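Local structure of reticulocyte binding protein (Streptococcus agalactiae COH1, 3FAW) at residues 105-110 / 116-121; 225-230 / 237-242; 349-354 / 393-398; 576-581 / 599-604; 586-589 / 595-598. The protein acts as a pullulanase, an alpha-amylase-family hydrolase expected to cut the alpha-1,6-glucosidic links of pullulan and related glucans at the bacterial surface. All blocks are in the same frame, centred on the assembly; numbering follows the deposited sequence.

Contact 1. Residues 105-110 / 116-121; sequences GHFNIS and VTTRQS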
# COMPACT_ATOMS: atom_id res chain seq x y z
N GLY A 105 -10.14 -40.84 3.52
CA GLY A 105 -11.13 -39.77 3.65
C GLY A 105 -11.62 -39.34 2.29
O GLY A 105 -11.13 -39.83 1.27
N HIS A 106 -12.59 -38.42 2.22
CA HIS A 106 -13.22 -37.79 3.39
C HIS A 106 -14.22 -38.73 4.05
O HIS A 106 -14.71 -39.67 3.42
CB HIS A 106 -13.95 -36.52 2.97
CG HIS A 106 -13.05 -35.47 2.39
ND1 HIS A 106 -13.11 -35.08 1.07
CD2 HIS A 106 -12.07 -34.73 2.96
CE1 HIS A 106 -12.20 -34.14 0.85
NE2 HIS A 106 -11.56 -33.91 1.98
N PHE A 107 -14.52 -38.46 5.31
CA PHE A 107 -15.42 -39.30 6.09
C PHE A 107 -16.87 -38.80 6.06
O PHE A 107 -17.12 -37.61 5.95
CB PHE A 107 -14.88 -39.45 7.51
CG PHE A 107 -13.52 -40.09 7.55
CD1 PHE A 107 -13.39 -41.47 7.61
CD2 PHE A 107 -12.37 -39.32 7.48
CE1 PHE A 107 -12.15 -42.07 7.62
CE2 PHE A 107 -11.12 -39.92 7.49
CZ PHE A 107 -11.01 -41.29 7.56
N ASN A 108 -17.80 -39.75 6.11
CA ASN A 108 -19.22 -39.43 6.21
C ASN A 108 -19.69 -39.58 7.65
O ASN A 108 -19.57 -40.66 8.24
CB ASN A 108 -20.05 -40.34 5.30
CG ASN A 108 -21.51 -39.91 5.23
OD1 ASN A 108 -21.85 -38.93 4.57
ND2 ASN A 108 -22.39 -40.65 5.91
N ILE A 109 -20.19 -38.49 8.22
CA ILE A 109 -20.77 -38.51 9.56
C ILE A 109 -22.28 -38.55 9.41
O ILE A 109 -22.84 -37.78 8.63
CB ILE A 109 -20.35 -37.28 10.39
CG1 ILE A 109 -18.85 -36.99 10.24
CG2 ILE A 109 -20.70 -37.49 11.86
CD1 ILE A 109 -17.95 -38.18 10.54
N SER A 110 -22.95 -39.44 10.14
CA SER A 110 -24.40 -39.59 10.02
C SER A 110 -25.10 -39.65 11.38
O SER A 110 -24.57 -40.18 12.35
CB SER A 110 -24.76 -40.83 9.19
OG SER A 110 -24.30 -42.02 9.80
N VAL A 116 -23.44 -35.92 6.41
CA VAL A 116 -22.55 -34.84 5.97
C VAL A 116 -21.13 -35.37 5.74
O VAL A 116 -20.67 -36.27 6.44
CB VAL A 116 -22.53 -33.67 6.98
CG1 VAL A 116 -23.95 -33.21 7.30
CG2 VAL A 116 -21.78 -34.05 8.26
N THR A 117 -20.45 -34.80 4.75
CA THR A 117 -19.07 -35.17 4.43
C THR A 117 -18.11 -34.22 5.14
O THR A 117 -18.34 -33.01 5.19
CB THR A 117 -18.82 -35.13 2.91
OG1 THR A 117 -19.75 -36.00 2.25
CG2 THR A 117 -17.40 -35.58 2.58
N THR A 118 -17.03 -34.77 5.69
CA THR A 118 -16.07 -33.97 6.45
C THR A 118 -15.27 -33.06 5.52
O THR A 118 -14.91 -33.43 4.40
CB THR A 118 -15.10 -34.84 7.27
OG1 THR A 118 -14.36 -35.71 6.40
CG2 THR A 118 -15.85 -35.67 8.31
N ARG A 119 -15.01 -31.85 6.01
CA ARG A 119 -14.17 -30.86 5.35
C ARG A 119 -12.86 -30.81 6.13
O ARG A 119 -12.86 -30.90 7.35
CB ARG A 119 -14.87 -29.49 5.37
CG ARG A 119 -14.01 -28.29 4.96
CD ARG A 119 -14.85 -27.02 4.84
NE ARG A 119 -15.45 -26.63 6.12
CZ ARG A 119 -14.91 -25.80 7.01
NH1 ARG A 119 -13.72 -25.25 6.80
NH2 ARG A 119 -15.55 -25.52 8.14
N GLN A 120 -11.74 -30.66 5.43
CA GLN A 120 -10.45 -30.51 6.11
C GLN A 120 -10.27 -29.06 6.55
O GLN A 120 -10.37 -28.15 5.73
CB GLN A 120 -9.31 -30.93 5.19
CG GLN A 120 -9.26 -32.43 4.91
CD GLN A 120 -8.24 -32.81 3.86
OE1 GLN A 120 -7.98 -32.05 2.92
NE2 GLN A 120 -7.66 -33.99 4.00
N SER A 121 -10.00 -28.85 7.84
CA SER A 121 -9.73 -27.50 8.35
C SER A 121 -8.42 -27.01 7.75
O SER A 121 -7.58 -27.82 7.37
CB SER A 121 -9.65 -27.49 9.89
OG SER A 121 -8.44 -28.07 10.36
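Phe107 O is gripped from the facing strand by two donors: Thr118 N gives a hydrogen bond of 2.9 Å, and Thr117 CA adds a weaker CA-H...O approach. The same pair is tied a second time, because Phe107 N donates to Thr118 OG1 at 3.0 Å with an N-H...O angle of 149°. The torsion of Thr118 (chi1 60°) sets OG1 between its own backbone N and carbonyl carbon, facing Phe107 N, and leaves CG2 to pack on Ile109 CG1 at 3.8 Å, the two side chains meeting nearly at right angles. Farther along, Ile109 and Val116 form an antiparallel hydrogen-bonded pair: Ile109 N reaches Val116 O at 2.9 Å, and Val116 N returns to Ile109 O in an almost straight bond of 171°. Their side chains share one face of the sheet, while Asn108 and Thr117, the non-hydrogen-bonded pair, occupy the other. At the opposite end a cis peptide precedes His106. His106 CB packs on Thr117 CG2 at 3.6 Å, and the ring approaches the Gln120 amide: Gln120 CD lies near the imidazole plane, 4.0 Å from His106 NE2, with the two planes almost perpendicular; the amide itself is hydrogen-bonded through Gln120 NE2 to Tyr129 OH. These bonds close the beta hairpin of strands 108-111 and 114-120 in the N-terminal sheet. Strand 71-73 pairs with the first arm through Asn108 and Ser110, strand 40-47 pairs with the second through Arg119, and Ser121 N-caps helix 122-129.

Contact 2. Residues 225-230 / 237-242; sequences AEWDSN and KTAKAA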
# COMPACT_ATOMS: atom_id res chain seq x y z
N ALA A 225 -0.00 -12.64 -20.26
CA ALA A 225 -0.45 -12.15 -21.57
C ALA A 225 -1.12 -10.79 -21.40
O ALA A 225 -1.66 -10.50 -20.33
CB ALA A 225 -1.42 -13.13 -22.20
N GLU A 226 -1.07 -9.96 -22.44
CA GLU A 226 -1.78 -8.68 -22.43
C GLU A 226 -3.22 -8.90 -21.97
O GLU A 226 -3.88 -9.84 -22.42
CB GLU A 226 -1.72 -7.98 -23.80
CG GLU A 226 -2.52 -8.62 -24.96
CD GLU A 226 -1.94 -9.95 -25.45
OE1 GLU A 226 -0.80 -10.30 -25.10
OE2 GLU A 226 -2.65 -10.64 -26.21
N TRP A 227 -3.69 -8.05 -21.07
CA TRP A 227 -4.94 -8.28 -20.34
C TRP A 227 -5.97 -7.18 -20.60
O TRP A 227 -5.66 -5.98 -20.51
CB TRP A 227 -4.64 -8.42 -18.84
CG TRP A 227 -5.85 -8.51 -17.95
CD1 TRP A 227 -6.16 -7.68 -16.91
CD2 TRP A 227 -6.90 -9.49 -18.00
NE1 TRP A 227 -7.34 -8.08 -16.32
CE2 TRP A 227 -7.81 -9.19 -16.97
CE3 TRP A 227 -7.16 -10.59 -18.83
CZ2 TRP A 227 -8.96 -9.94 -16.74
CZ3 TRP A 227 -8.30 -11.35 -18.60
CH2 TRP A 227 -9.19 -11.02 -17.56
N ASP A 228 -7.18 -7.61 -20.94
CA ASP A 228 -8.32 -6.72 -21.10
C ASP A 228 -9.51 -7.39 -20.43
O ASP A 228 -10.03 -8.39 -20.94
CB ASP A 228 -8.60 -6.48 -22.60
CG ASP A 228 -9.83 -5.62 -22.84
OD1 ASP A 228 -10.34 -4.99 -21.89
OD2 ASP A 228 -10.29 -5.57 -24.00
N SER A 229 -9.94 -6.85 -19.29
CA SER A 229 -11.00 -7.48 -18.47
C SER A 229 -12.36 -7.57 -19.17
O SER A 229 -13.23 -8.33 -18.73
CB SER A 229 -11.15 -6.80 -17.11
OG SER A 229 -11.42 -5.41 -17.22
N ASN A 230 -12.55 -6.80 -20.24
CA ASN A 230 -13.75 -6.94 -21.08
C ASN A 230 -13.87 -8.31 -21.74
O ASN A 230 -14.97 -8.73 -22.10
CB ASN A 230 -13.79 -5.84 -22.15
CG ASN A 230 -14.15 -4.47 -21.59
OD1 ASN A 230 -13.56 -3.46 -21.97
ND2 ASN A 230 -15.12 -4.43 -20.68
N LYS A 237 -11.78 -16.45 -17.09
CA LYS A 237 -12.12 -15.23 -16.33
C LYS A 237 -10.92 -14.64 -15.59
O LYS A 237 -11.07 -13.90 -14.61
CB LYS A 237 -13.27 -15.52 -15.35
CG LYS A 237 -13.23 -16.87 -14.64
CD LYS A 237 -14.42 -17.00 -13.68
CE LYS A 237 -14.72 -18.44 -13.32
NZ LYS A 237 -13.68 -19.07 -12.46
N THR A 238 -9.73 -14.95 -16.09
CA THR A 238 -8.49 -14.40 -15.56
C THR A 238 -7.54 -14.13 -16.72
O THR A 238 -7.76 -14.59 -17.85
CB THR A 238 -7.77 -15.39 -14.59
OG1 THR A 238 -7.30 -16.53 -15.32
CG2 THR A 238 -8.71 -15.83 -13.48
N ALA A 239 -6.49 -13.37 -16.44
CA ALA A 239 -5.37 -13.24 -17.37
C ALA A 239 -4.69 -14.61 -17.47
O ALA A 239 -4.92 -15.50 -16.64
CB ALA A 239 -4.39 -12.18 -16.88
N LYS A 240 -3.87 -14.78 -18.50
CA LYS A 240 -3.12 -16.01 -18.68
C LYS A 240 -1.68 -15.81 -18.24
O LYS A 240 -1.09 -14.75 -18.50
CB LYS A 240 -3.18 -16.45 -20.15
CG LYS A 240 -4.59 -16.68 -20.69
CD LYS A 240 -4.56 -17.13 -22.14
CE LYS A 240 -5.96 -17.22 -22.74
NZ LYS A 240 -6.53 -15.86 -23.03
N ALA A 241 -1.12 -16.80 -17.56
CA ALA A 241 0.29 -16.74 -17.15
C ALA A 241 1.21 -16.83 -18.37
O ALA A 241 0.79 -17.27 -19.43
CB ALA A 241 0.60 -17.84 -16.15
N ALA A 242 2.46 -16.41 -18.20
CA ALA A 242 3.44 -16.43 -19.30
C ALA A 242 4.72 -17.11 -18.86
O ALA A 242 5.12 -17.01 -17.69
CB ALA A 242 3.74 -15.01 -19.77
O HOH W 1 -3.78 -12.17 -19.91
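The connection between strands 212-216 and 241-242, within the antiparallel sheet related to carbohydrate-binding module 48, folds back on itself here, where that sheet meets loops of the catalytic barrel. Ala225, midway along the connection, meets Lys240 just before strand 241-242: Ala225 N donates to Lys240 O at 3.0 Å, and a water continues the pairing, accepting from Lys240 N at 3.0 Å and hydrogen-bonded to Ala225 O at 2.7 Å. Ala225 also packs on Tyr202, a calcium ligand, with its side chain about 7 Å from the metal ion. Beyond this hydrogen bond and its water bridge the indole of Trp227 fills the turn. With CG anti to the backbone N (chi1 174°), the ring slides against the chain at Thr238 and Ala239. Ala239 N lies over one face, displaced toward the rim, and Ala239 CB touches CE3 of Trp227 at 3.7 Å; Ser229 N lies over the centre of the opposite face, so backbone sandwiches the indole. Phe322 O accepts from Trp227 NE1, and Gln349 OE1 accepts from Ala239 N, linking both sides to the barrel. Past the indole, an Asx turn bends the chain: Asp228 OD1 accepts Asn230 N at 3.3 Å, the N-H coming from above the carboxylate plane.

Contact 3. Residues 349-354 / 393-398; sequences QSYFAL and NHTAKT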
# COMPACT_ATOMS: atom_id res chain seq x y z
N GLN A 349 -4.75 -8.87 -9.12
CA GLN A 349 -4.86 -10.11 -9.86
C GLN A 349 -3.66 -11.03 -9.61
O GLN A 349 -3.82 -12.25 -9.45
CB GLN A 349 -5.00 -9.81 -11.36
CG GLN A 349 -5.13 -11.05 -12.22
CD GLN A 349 -5.55 -10.73 -13.63
OE1 GLN A 349 -6.51 -11.49 -14.13
NE2 GLN A 349 -5.03 -9.82 -14.26
N SER A 350 -2.45 -10.46 -9.58
CA SER A 350 -1.23 -11.23 -9.29
C SER A 350 -0.36 -10.51 -8.27
O SER A 350 -0.39 -9.28 -8.16
CB SER A 350 -0.44 -11.49 -10.58
OG SER A 350 0.69 -12.32 -10.33
N TYR A 351 0.42 -11.30 -7.52
CA TYR A 351 1.35 -10.78 -6.52
C TYR A 351 2.82 -10.92 -6.95
O TYR A 351 3.71 -10.41 -6.28
CB TYR A 351 1.11 -11.45 -5.16
CG TYR A 351 -0.22 -11.06 -4.55
CD1 TYR A 351 -0.54 -9.72 -4.33
CD2 TYR A 351 -1.16 -12.03 -4.19
CE1 TYR A 351 -1.75 -9.35 -3.78
CE2 TYR A 351 -2.38 -11.66 -3.63
CZ TYR A 351 -2.67 -10.32 -3.43
OH TYR A 351 -3.87 -9.94 -2.89
N PHE A 352 3.04 -11.60 -8.08
CA PHE A 352 4.37 -11.76 -8.68
C PHE A 352 4.48 -11.10 -10.05
O PHE A 352 5.51 -10.53 -10.40
CB PHE A 352 4.69 -13.25 -8.87
CG PHE A 352 4.90 -14.01 -7.60
CD1 PHE A 352 6.18 -14.26 -7.13
CD2 PHE A 352 3.81 -14.51 -6.89
CE1 PHE A 352 6.38 -14.98 -5.96
CE2 PHE A 352 4.00 -15.22 -5.72
CZ PHE A 352 5.29 -15.46 -5.25
N ALA A 353 3.41 -11.21 -10.85
CA ALA A 353 3.40 -10.72 -12.22
C ALA A 353 3.02 -9.24 -12.30
O ALA A 353 2.01 -8.81 -11.74
CB ALA A 353 2.45 -11.56 -13.07
N LEU A 354 3.84 -8.47 -13.02
CA LEU A 354 3.64 -7.03 -13.20
C LEU A 354 2.45 -6.74 -14.10
O LEU A 354 2.08 -7.56 -14.94
CB LEU A 354 4.89 -6.38 -13.81
CG LEU A 354 6.17 -6.44 -12.97
CD1 LEU A 354 7.38 -5.90 -13.75
CD2 LEU A 354 6.00 -5.69 -11.66
N ASN A 393 -4.03 -7.55 1.22
CA ASN A 393 -5.22 -7.60 2.05
C ASN A 393 -6.42 -8.20 1.32
O ASN A 393 -7.23 -8.90 1.92
CB ASN A 393 -5.54 -6.23 2.66
CG ASN A 393 -5.97 -5.20 1.64
OD1 ASN A 393 -7.14 -5.13 1.29
ND2 ASN A 393 -5.03 -4.37 1.18
N HIS A 394 -6.52 -7.95 0.01
CA HIS A 394 -7.60 -8.52 -0.79
C HIS A 394 -7.20 -8.72 -2.24
O HIS A 394 -6.26 -8.10 -2.73
CB HIS A 394 -8.87 -7.66 -0.70
CG HIS A 394 -8.87 -6.48 -1.62
ND1 HIS A 394 -8.14 -5.34 -1.36
CD2 HIS A 394 -9.48 -6.27 -2.80
CE1 HIS A 394 -8.31 -4.48 -2.35
NE2 HIS A 394 -9.13 -5.02 -3.24
N THR A 395 -7.93 -9.61 -2.91
CA THR A 395 -7.81 -9.87 -4.34
C THR A 395 -9.02 -9.25 -5.03
O THR A 395 -10.01 -8.93 -4.38
CB THR A 395 -7.77 -11.38 -4.62
OG1 THR A 395 -9.04 -11.97 -4.31
CG2 THR A 395 -6.69 -12.06 -3.78
N ALA A 396 -8.94 -9.09 -6.35
CA ALA A 396 -10.03 -8.49 -7.13
C ALA A 396 -11.27 -9.38 -7.15
O ALA A 396 -12.39 -8.88 -7.13
CB ALA A 396 -9.56 -8.20 -8.56
N LYS A 397 -11.06 -10.69 -7.22
CA LYS A 397 -12.14 -11.66 -7.34
C LYS A 397 -11.84 -12.85 -6.45
O LYS A 397 -10.75 -13.42 -6.52
CB LYS A 397 -12.27 -12.15 -8.79
CG LYS A 397 -12.64 -11.08 -9.80
CD LYS A 397 -14.05 -10.56 -9.57
CE LYS A 397 -14.50 -9.65 -10.70
NZ LYS A 397 -15.90 -9.18 -10.51
N THR A 398 -12.82 -13.25 -5.63
CA THR A 398 -12.65 -14.37 -4.71
C THR A 398 -12.24 -15.66 -5.44
O THR A 398 -11.46 -16.45 -4.91
CB THR A 398 -13.95 -14.62 -3.90
OG1 THR A 398 -14.28 -13.44 -3.15
CG2 THR A 398 -13.80 -15.80 -2.94
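Neither the backbone at Tyr351 nor that at His394 is helical or extended into a strand; the two loops follow barrel strands 312-315 and 385-390, and a single phenol bridges them. Tyr351 carries the contact with its hydroxyl. CG stands anti to the carbonyl carbon (chi1 -68°), and the ring reaches out until OH lies 3.0 Å from His394 O, which is met near the ring plane. The hydroxyl's hydrogen bond goes to Val391 O. The methyl Thr395 CG2 packs against the hydroxyl, 3.6 Å from Tyr351 OH. Behind the phenol, Ser350 OG accepts Ala353 N at 3.0 Å in an ST motif, with a weak second bond from Phe352 N; the two bonds bracket the turn on which Tyr351 sits. On the other side the imidazole of His394 is held in place by its neighbour: ND1 donates to Asn393 OD1 at 2.8 Å, with the acceptor close to the ring plane and the N-H arriving above the amide carbonyl plane. Asn393 ND2 in turn bonds Asp457 OD2, in the position expected for the family nucleophile. Asn393 and His394 end the sequence DVVYNH, the first conserved region of the alpha-amylase family, where loops after the barrel strands form the catalytic end of the TIM barrel.

Contact 4. Residues 576-581 / 599-604; sequences LTLHDV and RRLRLG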
# COMPACT_ATOMS: atom_id res chain seq x y z
N LEU A 576 -8.83 14.19 -0.36
CA LEU A 576 -8.51 15.45 -1.04
C LEU A 576 -7.02 15.75 -1.00
O LEU A 576 -6.34 15.41 -0.02
CB LEU A 576 -9.27 16.63 -0.40
CG LEU A 576 -10.79 16.64 -0.51
CD1 LEU A 576 -11.39 17.70 0.41
CD2 LEU A 576 -11.23 16.86 -1.95
N THR A 577 -6.50 16.38 -2.05
CA THR A 577 -5.11 16.86 -2.05
C THR A 577 -4.95 17.93 -0.97
O THR A 577 -5.94 18.52 -0.52
CB THR A 577 -4.67 17.46 -3.41
OG1 THR A 577 -5.35 18.70 -3.65
CG2 THR A 577 -4.92 16.49 -4.57
N LEU A 578 -3.71 18.18 -0.58
CA LEU A 578 -3.41 19.19 0.44
C LEU A 578 -3.94 20.58 0.05
O LEU A 578 -4.49 21.29 0.89
CB LEU A 578 -1.89 19.27 0.69
CG LEU A 578 -1.43 20.21 1.80
CD1 LEU A 578 -2.20 19.94 3.09
CD2 LEU A 578 0.07 20.09 2.00
N HIS A 579 -3.78 20.95 -1.21
CA HIS A 579 -4.30 22.22 -1.73
C HIS A 579 -5.83 22.29 -1.60
O HIS A 579 -6.38 23.26 -1.07
CB HIS A 579 -3.90 22.38 -3.19
CG HIS A 579 -4.50 23.58 -3.86
ND1 HIS A 579 -5.73 23.54 -4.48
CD2 HIS A 579 -4.05 24.85 -4.00
CE1 HIS A 579 -6.01 24.74 -4.97
NE2 HIS A 579 -5.01 25.55 -4.69
N ASP A 580 -6.50 21.25 -2.09
CA ASP A 580 -7.96 21.21 -2.16
C ASP A 580 -8.62 21.16 -0.78
O ASP A 580 -9.68 21.76 -0.58
CB ASP A 580 -8.43 20.04 -3.02
CG ASP A 580 -8.05 20.18 -4.50
OD1 ASP A 580 -7.62 21.27 -4.93
OD2 ASP A 580 -8.20 19.19 -5.23
N VAL A 581 -8.02 20.43 0.15
CA VAL A 581 -8.55 20.32 1.51
C VAL A 581 -8.36 21.63 2.29
O VAL A 581 -9.20 22.00 3.11
CB VAL A 581 -7.94 19.12 2.28
CG1 VAL A 581 -6.50 19.42 2.71
CG2 VAL A 581 -8.80 18.77 3.48
N ARG A 599 0.23 29.80 1.05
CA ARG A 599 0.90 30.22 2.29
C ARG A 599 0.63 29.20 3.40
O ARG A 599 1.55 28.80 4.11
CB ARG A 599 0.45 31.62 2.71
CG ARG A 599 1.14 32.73 1.92
CD ARG A 599 0.65 34.11 2.30
NE ARG A 599 1.17 35.12 1.39
CZ ARG A 599 0.89 36.42 1.44
NH1 ARG A 599 0.07 36.91 2.37
NH2 ARG A 599 1.43 37.25 0.56
N ARG A 600 -0.62 28.76 3.50
CA ARG A 600 -1.01 27.71 4.45
C ARG A 600 -0.44 26.34 4.09
O ARG A 600 -0.04 25.58 4.97
CB ARG A 600 -2.54 27.63 4.54
CG ARG A 600 -3.17 28.88 5.13
CD ARG A 600 -4.69 28.84 5.03
NE ARG A 600 -5.31 30.03 5.61
CZ ARG A 600 -5.51 30.24 6.91
NH1 ARG A 600 -5.14 29.34 7.81
NH2 ARG A 600 -6.10 31.36 7.33
N LEU A 601 -0.40 26.02 2.80
CA LEU A 601 0.18 24.77 2.32
C LEU A 601 1.66 24.66 2.71
O LEU A 601 2.11 23.60 3.17
CB LEU A 601 0.03 24.67 0.80
CG LEU A 601 0.36 23.33 0.12
CD1 LEU A 601 -0.32 23.26 -1.24
CD2 LEU A 601 1.86 23.14 -0.03
N ARG A 602 2.39 25.76 2.56
CA ARG A 602 3.81 25.79 2.88
C ARG A 602 4.07 25.59 4.38
O ARG A 602 5.07 24.99 4.76
CB ARG A 602 4.44 27.10 2.39
CG ARG A 602 4.61 27.14 0.88
CD ARG A 602 5.35 28.39 0.41
NE ARG A 602 4.48 29.56 0.27
CZ ARG A 602 4.19 30.18 -0.87
NH1 ARG A 602 4.66 29.77 -2.05
NH2 ARG A 602 3.39 31.25 -0.85
N LEU A 603 3.16 26.08 5.22
CA LEU A 603 3.23 25.83 6.66
C LEU A 603 3.14 24.34 6.97
O LEU A 603 3.90 23.83 7.78
CB LEU A 603 2.13 26.58 7.41
CG LEU A 603 2.19 28.11 7.40
CD1 LEU A 603 1.11 28.66 8.32
CD2 LEU A 603 3.57 28.63 7.80
N GLY A 604 2.21 23.66 6.30
CA GLY A 604 2.06 22.21 6.44
C GLY A 604 3.31 21.43 6.07
O GLY A 604 3.70 20.50 6.78
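Leu578 and Leu601 both carry CG anti to the backbone N (chi1 -176° and -170°), which sends the two branched ends out from their helices toward each other. The side chains cross obliquely: Leu578 CD2 rests against Leu601 CG at 3.8 Å, with Leu601 CD2 at 4.1 Å from the same methyl. The other methyl of Leu601, CD1, slides along the first helical turn and meets His579 CA at 4.1 Å and His579 CB at 4.2 Å. No hydrogen bond crosses; the contact is small, buried and apolar. Polar groups instead order the helix start itself. Thr577 is the N-cap, its OG1 accepting Asp580 N at 3.2 Å, and the same hydroxyl bonds Arg625 O. The His579 imidazole turns off the leucine contact to donate from ND1 to Asp580 OD1, a straight bond of 3.0 Å and 171°. The carboxylate oxygen lies in the ring plane and is met on its anti side, somewhat out of the carboxylate plane, while Thr626 OG1 and Lys627 N hold Asp580 from the loop after barrel strand 614-618. Such bonds fix the rotation of both groups and would probably stabilise a negative charge on Asp580. Helices 578-586 and 590-609 belong to the connection between barrel strands 566-568 and 614-618. Ile582 extends the apolar seam along the first helix, and Thr690 of helix 685-703 touches Leu601.

Contact 5. Residues 586-589 / 595-598; sequences INKD and EDIH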
# COMPACT_ATOMS: atom_id res chain seq x y z
N ILE A 586 -10.96 26.28 4.78
CA ILE A 586 -11.15 27.73 4.96
C ILE A 586 -12.34 28.27 4.16
O ILE A 586 -12.71 29.43 4.32
CB ILE A 586 -9.87 28.54 4.60
CG1 ILE A 586 -9.60 28.53 3.09
CG2 ILE A 586 -8.67 28.02 5.37
CD1 ILE A 586 -8.28 29.17 2.69
N ASN A 587 -12.91 27.44 3.28
CA ASN A 587 -14.01 27.83 2.40
C ASN A 587 -13.69 29.06 1.54
O ASN A 587 -14.35 30.09 1.64
CB ASN A 587 -15.31 28.04 3.19
CG ASN A 587 -16.53 28.23 2.29
OD1 ASN A 587 -17.36 29.11 2.51
ND2 ASN A 587 -16.63 27.40 1.25
N LYS A 588 -12.67 28.94 0.70
CA LYS A 588 -12.29 30.02 -0.21
C LYS A 588 -12.07 29.52 -1.64
O LYS A 588 -11.65 28.38 -1.86
CB LYS A 588 -11.04 30.73 0.31
CG LYS A 588 -11.29 31.53 1.59
CD LYS A 588 -10.08 32.34 2.00
CE LYS A 588 -10.39 33.24 3.18
NZ LYS A 588 -9.24 34.12 3.54
N ASP A 589 -12.38 30.38 -2.61
CA ASP A 589 -12.22 30.07 -4.03
C ASP A 589 -10.76 30.29 -4.42
O ASP A 589 -10.25 31.40 -4.24
CB ASP A 589 -13.13 30.96 -4.87
CG ASP A 589 -13.26 30.49 -6.32
OD1 ASP A 589 -12.44 29.68 -6.79
OD2 ASP A 589 -14.20 30.94 -7.01
N GLU A 595 -3.06 32.54 -3.36
CA GLU A 595 -1.88 32.94 -2.59
C GLU A 595 -1.99 32.54 -1.11
O GLU A 595 -1.03 32.02 -0.54
CB GLU A 595 -1.68 34.45 -2.74
CG GLU A 595 -0.49 35.05 -2.00
CD GLU A 595 0.85 34.64 -2.59
OE1 GLU A 595 0.88 33.97 -3.64
OE2 GLU A 595 1.88 34.99 -1.98
N ASP A 596 -3.15 32.77 -0.51
CA ASP A 596 -3.37 32.42 0.88
C ASP A 596 -3.31 30.90 1.07
O ASP A 596 -2.67 30.41 2.00
CB ASP A 596 -4.72 32.95 1.37
CG ASP A 596 -4.93 32.75 2.85
OD1 ASP A 596 -4.11 33.27 3.64
OD2 ASP A 596 -5.91 32.08 3.24
N ILE A 597 -3.98 30.17 0.18
CA ILE A 597 -4.00 28.72 0.23
C ILE A 597 -2.58 28.15 0.22
O ILE A 597 -2.27 27.26 1.01
CB ILE A 597 -4.85 28.12 -0.93
CG1 ILE A 597 -6.33 28.45 -0.73
CG2 ILE A 597 -4.66 26.60 -1.01
CD1 ILE A 597 -7.20 28.19 -1.96
N HIS A 598 -1.72 28.68 -0.65
CA HIS A 598 -0.32 28.22 -0.73
C HIS A 598 0.52 28.63 0.48
O HIS A 598 1.42 27.90 0.88
CB HIS A 598 0.34 28.69 -2.03
CG HIS A 598 -0.05 27.88 -3.23
ND1 HIS A 598 -1.30 27.96 -3.81
CD2 HIS A 598 0.63 26.97 -3.96
CE1 HIS A 598 -1.37 27.14 -4.84
NE2 HIS A 598 -0.21 26.52 -4.95
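The carboxylate of Asp596 is the flat group that meets the facing segment, and its OD2 does the touching. Lys588 NZ stands well above one face, 3.9 Å from Asp596 OD2, a long salt bridge. Ile586 CD1 comes to Asp596 OD2 at 3.8 Å, at a low angle to the plane and slightly toward the other side. On that other side too, tilted out of the plane, is Arg600 NE, 3.2 Å from Asp596 OD2 in a second, shorter salt bridge from one turn farther along the helix. A single oxygen thus serves two cations, which would be expected to keep the acid ionised. Beside these charges Ile586 CD1 packs on Ile597 CG1 at 4.0 Å. Ile586 CG1 takes the crowded position between the backbone N and carbonyl carbon (chi1 70°), which extends the CD1 methyl toward the second helix. The link is a short connection between two helices: a Schellman motif ends helix 578-586, with Asn587 at positive phi as its C-prime residue, Lys588 N bonded to Ala583 O and Asn587 N to Lys584 O. Two residues after Asn587, Asp589 N-caps helix 590-609, its OD1 accepting from Lys591 N and its OD2 from Lys654 N. Lys588 runs extended beyond CG along the exposed side, meeting the Asp596 side chain at about a right angle, whereas Ile597 turns inward onto Ile582 and Ala583.

Contacts 2, 3 and 4 are buried, whereas contacts 1 and 5 are partly open to solvent. Contact 1, in the N-terminal sheet, and contact 5 lie on opposite sides of the chain's centre, with centres about 66 Å apart. Contacts 2 and 3 meet directly through Gln349, so a loop of the carbohydrate-binding-module sheet touches a loop at the strand ends of the barrel. Contacts 4 and 5 share helix 590-609 and pack together where His579 CD2 lies 3.5 Å from Ile597 CG2; contact 5 is nested within the loop that contact 4 closes. Backbone hydrogen bonding dominates contact 1, backbone, water and indole contact 2, one phenol contact 3, leucine packing contact 4, and mixed aliphatic and ionic chemistry contact 5.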